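PDB 2P61: hypothetical protein TM_1646 from Thermotoga maritima MSB8, which is of unknown function, a small helical protein of the DUF327 family that folds into a four-helix bundle. Local coordinates for residues Glu59-Gly64 and Glu144-Ile149; Lys77-Ala82 and Ala140-Ile145. All blocks are in the same frame, centred on the assembly; numbering follows the deposited sequence. Where two conformers were deposited one is given.

Both contacts lie in the core of a four-helix bundle, their centres about 5 Å apart, and both end on helix 138-153, where their segments overlap at E144 and I145. Along the chain come first 59-64 on helix 37-69, then 77-82 on the next helix, 73-95, and much later 140-149. Interaction 1 therefore joins helix 37-69 to the last helix, and interaction 2 joins helix 73-95 to it. They meet at the Y79 hydroxyl, which reaches the amide oxygen of N146 in a probable hydrogen bond, while Y79 CE1 packs on V60 O and G64 CA. A salt bridge from R78 to E59 also ties the first two helices. The last helix thus packs against both at neighbouring positions.

Interaction 1 (Glu59-Gly64 and Glu144-Ile149); sequences EVIDSG and EINGLI
The first torsion of N146 (chi1 -61°) sets its amide carbon beside the backbone N and carries the carboxamide toward helix 37-69, while V60 holds CG1 anti to the backbone N and presents that methyl to the facing helix. The two helices form an antiparallel pair in a four-helix bundle, the segment axes 10.5 Å apart and running at 177°, with I61 and N146 nearest at their CA atoms. N146 lies across I61: ND2 comes to 3.9 Å from I61 CD1, and no hydrogen bond joins the two segments. V60 and N146 slide past one another in opposite senses, V60 CG1 lying 4.1 Å from N146 OD1. That oxygen, on a buried residue, is hydrogen-bonded to the hydroxyl of Y79 on helix 73-95. Nearly one turn on from N146, I149 sends its CD1 to V60 CG1 at 3.8 Å, the apolar contact between the segments, and I149 also touches I83 on helix 73-95. On helix 37-69, E59 O takes two bonds from one residue, S63: the backbone N at 3.1 Å and the side-chain OG at 2.6 Å, the hydroxyl tilted 19° from the carbonyl plane.

Interaction 2 (Lys77-Ala82 and Ala140-Ile145); sequences KRYKNA and ARIEEI
Y79 reaches from helix 73-95 with its phenol end directed at I142 and I145, two isoleucines nearly one turn apart on helix 138-153. Its ring carbon CG stands anti to the backbone N (chi1 -163°), which sends the ring across the bundle interior and lets it span backbones whose nearest CA atoms, those of Y79 and I142, are 9.9 Å apart. Y79 and I145 lie aslant to one another. The CG2 methyl of I145 sits 4.0 Å from Y79 CZ and nearer still to the hydroxyl oxygen. I142 also comes to the ring obliquely, its CG1 lying 4.2 Å from Y79 CE2 and its CG2 3.8 Å from Y79 OH. The hydroxyl lies between the two CG2 methyls, which approach it from well-separated directions; its polar partner is the OD1 of N146, the residue just after I145. All three touching residues are buried. Around them the bundle closes from two more helices: I142 also packs on L67 and V68 of helix 37-69, whereas Y79 touches L121 and I145 touches K120 on helix 105-129, so the contact between helices 73-95 and 138-153 is flanked by the other two helices.

Interaction 1 (Glu59-Gly64 and Glu144-Ile149)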
ATOM      1  N   GLU A  59      -7.508   3.622   0.594  1.00 63.97           N
ATOM      2  CA  GLU A  59      -7.354   3.622   2.043  1.00 62.41           C
ATOM      3  C   GLU A  59      -5.892   3.839   2.360  1.00 61.58           C
ATOM      4  O   GLU A  59      -5.587   4.460   3.369  1.00 62.28           O
ATOM      5  CB  GLU A  59      -7.990   2.389   2.758  1.00 62.09           C
ATOM      6  CG  GLU A  59      -8.057   2.393   4.365  1.00 62.01           C
ATOM      7  CD  GLU A  59      -8.805   3.639   4.994  1.00 75.11           C
ATOM      8  OE1 GLU A  59      -8.622   3.870   6.238  1.00 77.91           O
ATOM      9  OE2 GLU A  59      -9.578   4.411   4.295  1.00 77.54           O
ATOM     10  N   VAL A  60      -4.986   3.369   1.512  1.00 60.21           N
ATOM     11  CA  VAL A  60      -3.544   3.692   1.678  1.00 59.79           C
ATOM     12  C   VAL A  60      -3.244   5.237   1.598  1.00 60.64           C
ATOM     13  O   VAL A  60      -2.427   5.748   2.411  1.00 60.39           O
ATOM     14  CB  VAL A  60      -2.671   3.074   0.607  1.00 58.95           C
ATOM     15  CG1 VAL A  60      -1.277   3.516   0.822  1.00 57.79           C
ATOM     16  CG2 VAL A  60      -2.762   1.470   0.615  1.00 60.66           C
ATOM     17  N   ILE A  61      -3.871   5.950   0.626  1.00 60.18           N
ATOM     18  CA  ILE A  61      -3.671   7.360   0.463  1.00 60.05           C
ATOM     19  C   ILE A  61      -4.404   8.051   1.601  1.00 61.11           C
ATOM     20  O   ILE A  61      -3.813   8.902   2.269  1.00 61.87           O
ATOM     21  CB  ILE A  61      -4.334   7.982  -0.790  1.00 60.76           C
ATOM     22  CG1 ILE A  61      -4.058   7.314  -2.145  1.00 55.48           C
ATOM     23  CG2 ILE A  61      -3.948   9.472  -0.834  1.00 62.19           C
ATOM     24  CD1 ILE A  61      -2.629   7.179  -2.497  1.00 53.85           C
ATOM     25  N   ASP A  62      -5.673   7.686   1.844  1.00 61.16           N
ATOM     26  CA  ASP A  62      -6.529   8.393   2.832  0.50 61.21           C
ATOM     27  C   ASP A  62      -5.887   8.384   4.210  1.00 61.82           C
ATOM     28  O   ASP A  62      -5.778   9.426   4.853  1.00 63.68           O
ATOM     29  CB  ASP A  62      -8.000   7.917   2.824  0.50 60.71           C
ATOM     30  CG  ASP A  62      -8.848   8.433   4.046  0.50 63.29           C
ATOM     31  OD1 ASP A  62      -8.307   9.160   4.922  0.50 69.34           O
ATOM     32  OD2 ASP A  62     -10.081   8.105   4.162  0.50 63.19           O
ATOM     33  N   SER A  63      -5.402   7.219   4.674  1.00 62.24           N
ATOM     34  CA  SER A  63      -4.692   7.120   5.980  1.00 61.62           C
ATOM     35  C   SER A  63      -3.210   7.653   6.017  1.00 63.23           C
ATOM     36  O   SER A  63      -2.692   7.994   7.162  1.00 61.62           O
ATOM     37  CB  SER A  63      -4.671   5.656   6.441  1.00 62.68           C
ATOM     38  OG  SER A  63      -4.083   4.773   5.427  1.00 56.99           O
ATOM     39  N   GLY A  64      -2.501   7.640   4.845  1.00 62.56           N
ATOM     40  CA  GLY A  64      -1.189   8.336   4.669  1.00 62.09           C
ATOM     41  C   GLY A  64      -1.499   9.793   5.030  1.00 64.79           C
ATOM     42  O   GLY A  64      -0.978  10.356   6.033  1.00 65.58           O
ATOM     43  N   GLU A 144       6.483   9.377  -0.940  1.00 61.52           N
ATOM     44  CA  GLU A 144       7.365   8.387  -1.463  1.00 63.13           C
ATOM     45  C   GLU A 144       6.811   6.972  -1.299  1.00 63.28           C
ATOM     46  O   GLU A 144       6.835   6.241  -2.270  1.00 65.87           O
ATOM     47  CB  GLU A 144       8.788   8.578  -0.904  1.00 62.33           C
ATOM     48  CG  GLU A 144       9.622   7.311  -0.750  1.00 66.45           C
ATOM     49  CD  GLU A 144      11.133   7.601  -0.389  1.00 68.44           C
ATOM     50  OE1 GLU A 144      11.472   7.926   0.823  1.00 68.41           O
ATOM     51  OE2 GLU A 144      11.962   7.438  -1.341  1.00 72.50           O
ATOM     52  N   ILE A 145       6.294   6.568  -0.128  1.00 61.81           N
ATOM     53  CA  ILE A 145       5.700   5.239   0.018  1.00 59.83           C
ATOM     54  C   ILE A 145       4.409   5.056  -0.844  1.00 61.01           C
ATOM     55  O   ILE A 145       4.245   4.003  -1.583  1.00 61.29           O
ATOM     56  CB  ILE A 145       5.443   4.862   1.515  1.00 60.37           C
ATOM     57  CG1 ILE A 145       6.726   4.626   2.306  1.00 52.89           C
ATOM     58  CG2 ILE A 145       4.501   3.639   1.670  1.00 61.43           C
ATOM     59  CD1 ILE A 145       6.451   5.045   3.728  1.00 51.83           C
ATOM     60  N   ASN A 146       3.503   6.056  -0.809  1.00 60.51           N
ATOM     61  CA  ASN A 146       2.438   6.084  -1.832  1.00 59.48           C
ATOM     62  C   ASN A 146       3.001   5.918  -3.260  1.00 60.27           C
ATOM     63  O   ASN A 146       2.428   5.234  -4.088  1.00 61.57           O
ATOM     64  CB  ASN A 146       1.698   7.353  -1.724  1.00 58.33           C
ATOM     65  CG  ASN A 146       1.035   7.508  -0.367  1.00 59.06           C
ATOM     66  OD1 ASN A 146       1.281   6.677   0.573  1.00 58.78           O
ATOM     67  ND2 ASN A 146       0.223   8.586  -0.206  1.00 57.44           N
ATOM     68  N   GLY A 147       4.143   6.549  -3.558  1.00 61.22           N
ATOM     69  CA  GLY A 147       4.588   6.606  -4.934  1.00 59.93           C
ATOM     70  C   GLY A 147       4.711   5.174  -5.284  1.00 59.34           C
ATOM     71  O   GLY A 147       4.210   4.765  -6.287  1.00 60.72           O
ATOM     72  N   LEU A 148       5.298   4.406  -4.380  1.00 58.97           N
ATOM     73  CA  LEU A 148       5.644   2.998  -4.627  1.00 60.80           C
ATOM     74  C   LEU A 148       4.438   2.070  -4.638  1.00 61.83           C
ATOM     75  O   LEU A 148       4.449   1.016  -5.277  1.00 62.32           O
ATOM     76  CB  LEU A 148       6.621   2.460  -3.571  1.00 60.55           C
ATOM     77  CG  LEU A 148       7.988   3.155  -3.415  1.00 56.71           C
ATOM     78  CD1 LEU A 148       8.648   2.569  -2.159  1.00 53.79           C
ATOM     79  CD2 LEU A 148       8.780   2.909  -4.613  1.00 45.92           C
ATOM     80  N   ILE A 149       3.401   2.464  -3.921  1.00 62.67           N
ATOM     81  CA  ILE A 149       2.258   1.640  -3.902  1.00 62.96           C
ATOM     82  C   ILE A 149       1.554   1.802  -5.190  1.00 65.00           C
ATOM     83  O   ILE A 149       1.131   0.807  -5.731  1.00 68.47           O
ATOM     84  CB  ILE A 149       1.400   1.853  -2.644  1.00 63.89           C
ATOM     85  CG1 ILE A 149       2.058   1.051  -1.514  1.00 61.27           C
ATOM     86  CG2 ILE A 149      -0.120   1.500  -2.907  1.00 58.80           C
ATOM     87  CD1 ILE A 149       1.880   1.762  -0.232  1.00 69.18           C
TER

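Interaction 2 (Lys77-Ala82 and Ala140-Ile145)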
ATOM      1  N   LYS A  77      -0.842   2.919  12.316  1.00 71.04           N
ATOM      2  CA  LYS A  77      -1.386   1.585  11.958  1.00 71.32           C
ATOM      3  C   LYS A  77      -2.558   1.476  10.994  1.00 71.21           C
ATOM      4  O   LYS A  77      -2.626   0.458  10.236  1.00 72.09           O
ATOM      5  CB  LYS A  77      -1.732   0.850  13.203  1.00 73.26           C
ATOM      6  CG  LYS A  77      -0.517   0.899  14.199  1.00 76.53           C
ATOM      7  CD  LYS A  77      -0.678  -0.001  15.441  1.00 80.30           C
ATOM      8  CE  LYS A  77       0.222   0.561  16.647  1.00 80.67           C
ATOM      9  NZ  LYS A  77      -0.600   0.815  17.903  1.00 80.88           N
ATOM     10  N   ARG A  78      -3.495   2.451  10.989  1.00 68.85           N
ATOM     11  CA  ARG A  78      -4.469   2.550   9.918  1.00 67.94           C
ATOM     12  C   ARG A  78      -3.562   2.449   8.695  1.00 66.07           C
ATOM     13  O   ARG A  78      -3.939   1.763   7.676  1.00 66.70           O
ATOM     14  CB  ARG A  78      -5.151   3.923   9.976  1.00 67.83           C
ATOM     15  CG  ARG A  78      -6.584   4.015   9.431  1.00 66.81           C
ATOM     16  CD  ARG A  78      -7.152   5.542   9.228  1.00 68.95           C
ATOM     17  NE  ARG A  78      -7.914   5.597   7.974  1.00 68.38           N
ATOM     18  CZ  ARG A  78      -8.541   6.649   7.466  1.00 73.26           C
ATOM     19  NH1 ARG A  78      -8.549   7.825   8.100  1.00 80.38           N
ATOM     20  NH2 ARG A  78      -9.142   6.541   6.270  1.00 73.26           N
ATOM     21  N   TYR A  79      -2.350   3.083   8.807  1.00 63.03           N
ATOM     22  CA  TYR A  79      -1.409   3.173   7.641  1.00 62.20           C
ATOM     23  C   TYR A  79      -0.777   1.829   7.170  1.00 61.36           C
ATOM     24  O   TYR A  79      -0.883   1.418   5.985  1.00 60.03           O
ATOM     25  CB  TYR A  79      -0.286   4.253   7.835  1.00 59.85           C
ATOM     26  CG  TYR A  79       0.439   4.654   6.499  1.00 59.78           C
ATOM     27  CD1 TYR A  79      -0.300   5.004   5.360  1.00 58.89           C
ATOM     28  CD2 TYR A  79       1.839   4.631   6.371  1.00 54.72           C
ATOM     29  CE1 TYR A  79       0.325   5.307   4.125  1.00 56.49           C
ATOM     30  CE2 TYR A  79       2.482   4.963   5.178  1.00 54.91           C
ATOM     31  CZ  TYR A  79       1.713   5.328   4.058  1.00 57.82           C
ATOM     32  OH  TYR A  79       2.298   5.701   2.836  1.00 60.52           O
ATOM     33  N   LYS A  80      -0.016   1.245   8.113  1.00 61.50           N
ATOM     34  CA  LYS A  80       0.609  -0.064   8.044  1.00 61.04           C
ATOM     35  C   LYS A  80      -0.412  -1.102   7.689  1.00 61.60           C
ATOM     36  O   LYS A  80      -0.165  -1.879   6.796  1.00 63.34           O
ATOM     37  CB  LYS A  80       1.197  -0.371   9.403  1.00 60.51           C
ATOM     38  CG  LYS A  80       2.317   0.592   9.830  1.00 62.46           C
ATOM     39  CD  LYS A  80       3.513  -0.153  10.343  1.00 62.45           C
ATOM     40  CE  LYS A  80       4.342   0.646  11.307  1.00 65.28           C
ATOM     41  NZ  LYS A  80       5.783   0.103  11.234  1.00 73.92           N
ATOM     42  N   ASN A  81      -1.574  -1.118   8.372  1.00 61.87           N
ATOM     43  CA  ASN A  81      -2.656  -2.062   8.015  1.00 62.91           C
ATOM     44  C   ASN A  81      -3.123  -1.929   6.562  1.00 63.72           C
ATOM     45  O   ASN A  81      -3.191  -2.898   5.822  1.00 65.80           O
ATOM     46  CB  ASN A  81      -3.881  -1.969   8.941  1.00 61.08           C
ATOM     47  CG  ASN A  81      -3.582  -2.448  10.377  1.00 65.01           C
ATOM     48  OD1 ASN A  81      -2.611  -3.203  10.680  1.00 63.92           O
ATOM     49  ND2 ASN A  81      -4.430  -2.004  11.282  1.00 66.99           N
ATOM     50  N   ALA A  82      -3.455  -0.712   6.166  1.00 64.48           N
ATOM     51  CA  ALA A  82      -3.920  -0.404   4.846  1.00 62.50           C
ATOM     52  C   ALA A  82      -2.909  -0.846   3.855  1.00 63.35           C
ATOM     53  O   ALA A  82      -3.259  -1.446   2.854  1.00 64.28           O
ATOM     54  CB  ALA A  82      -4.121   1.064   4.756  1.00 62.54           C
ATOM     55  N   ALA A 140       6.769  13.919   3.200  1.00 60.92           N
ATOM     56  CA  ALA A 140       7.560  13.401   2.047  1.00 60.77           C
ATOM     57  C   ALA A 140       7.866  11.909   2.105  1.00 62.07           C
ATOM     58  O   ALA A 140       7.964  11.281   1.072  1.00 63.17           O
ATOM     59  CB  ALA A 140       8.840  14.127   1.872  1.00 57.92           C
ATOM     60  N   ARG A 141       8.114  11.369   3.296  1.00 62.80           N
ATOM     61  CA  ARG A 141       8.170   9.911   3.525  1.00 62.29           C
ATOM     62  C   ARG A 141       6.895   9.261   3.050  1.00 63.36           C
ATOM     63  O   ARG A 141       6.952   8.176   2.502  1.00 63.68           O
ATOM     64  CB  ARG A 141       8.306   9.625   5.008  1.00 61.35           C
ATOM     65  CG  ARG A 141       9.680   9.921   5.451  1.00 59.73           C
ATOM     66  CD  ARG A 141       9.931   9.402   6.816  1.00 64.88           C
ATOM     67  NE  ARG A 141      11.278   9.789   7.200  1.00 64.34           N
ATOM     68  CZ  ARG A 141      12.334   9.054   6.938  1.00 61.91           C
ATOM     69  NH1 ARG A 141      12.198   7.851   6.372  1.00 59.06           N
ATOM     70  NH2 ARG A 141      13.509   9.516   7.283  1.00 64.40           N
ATOM     71  N   ILE A 142       5.754   9.933   3.208  1.00 62.76           N
ATOM     72  CA  ILE A 142       4.536   9.346   2.703  1.00 63.04           C
ATOM     73  C   ILE A 142       4.251   9.514   1.163  1.00 64.42           C
ATOM     74  O   ILE A 142       3.717   8.607   0.529  1.00 66.17           O
ATOM     75  CB  ILE A 142       3.388   9.775   3.601  1.00 62.68           C
ATOM     76  CG1 ILE A 142       3.534   9.063   4.966  1.00 61.03           C
ATOM     77  CG2 ILE A 142       2.055   9.491   2.984  1.00 60.24           C
ATOM     78  CD1 ILE A 142       2.715   9.797   5.995  1.00 62.28           C
ATOM     79  N   GLU A 143       4.621  10.629   0.530  1.00 64.04           N
ATOM     80  CA  GLU A 143       4.476  10.695  -0.882  1.00 62.72           C
ATOM     81  C   GLU A 143       5.303   9.576  -1.488  1.00 63.13           C
ATOM     82  O   GLU A 143       4.870   8.859  -2.414  1.00 64.41           O
ATOM     83  CB  GLU A 143       4.889  12.082  -1.381  1.00 63.56           C
ATOM     84  CG  GLU A 143       3.715  13.031  -1.159  1.00 65.08           C
ATOM     85  CD  GLU A 143       4.058  14.479  -1.056  1.00 67.99           C
ATOM     86  OE1 GLU A 143       5.311  14.774  -1.010  1.00 63.87           O
ATOM     87  OE2 GLU A 143       3.033  15.287  -1.044  1.00 65.74           O
ATOM     88  N   GLU A 144       6.483   9.377  -0.940  1.00 61.52           N
ATOM     89  CA  GLU A 144       7.365   8.387  -1.463  1.00 63.13           C
ATOM     90  C   GLU A 144       6.811   6.972  -1.299  1.00 63.28           C
ATOM     91  O   GLU A 144       6.835   6.241  -2.270  1.00 65.87           O
ATOM     92  CB  GLU A 144       8.788   8.578  -0.904  1.00 62.33           C
ATOM     93  CG  GLU A 144       9.622   7.311  -0.750  1.00 66.45           C
ATOM     94  CD  GLU A 144      11.133   7.601  -0.389  1.00 68.44           C
ATOM     95  OE1 GLU A 144      11.472   7.926   0.823  1.00 68.41           O
ATOM     96  OE2 GLU A 144      11.962   7.438  -1.341  1.00 72.50           O
ATOM     97  N   ILE A 145       6.294   6.568  -0.128  1.00 61.81           N
ATOM     98  CA  ILE A 145       5.700   5.239   0.018  1.00 59.83           C
ATOM     99  C   ILE A 145       4.409   5.056  -0.844  1.00 61.01           C
ATOM    100  O   ILE A 145       4.245   4.003  -1.583  1.00 61.29           O
ATOM    101  CB  ILE A 145       5.443   4.862   1.515  1.00 60.37           C
ATOM    102  CG1 ILE A 145       6.726   4.626   2.306  1.00 52.89           C
ATOM    103  CG2 ILE A 145       4.501   3.639   1.670  1.00 61.43           C
ATOM    104  CD1 ILE A 145       6.451   5.045   3.728  1.00 51.83           C
TER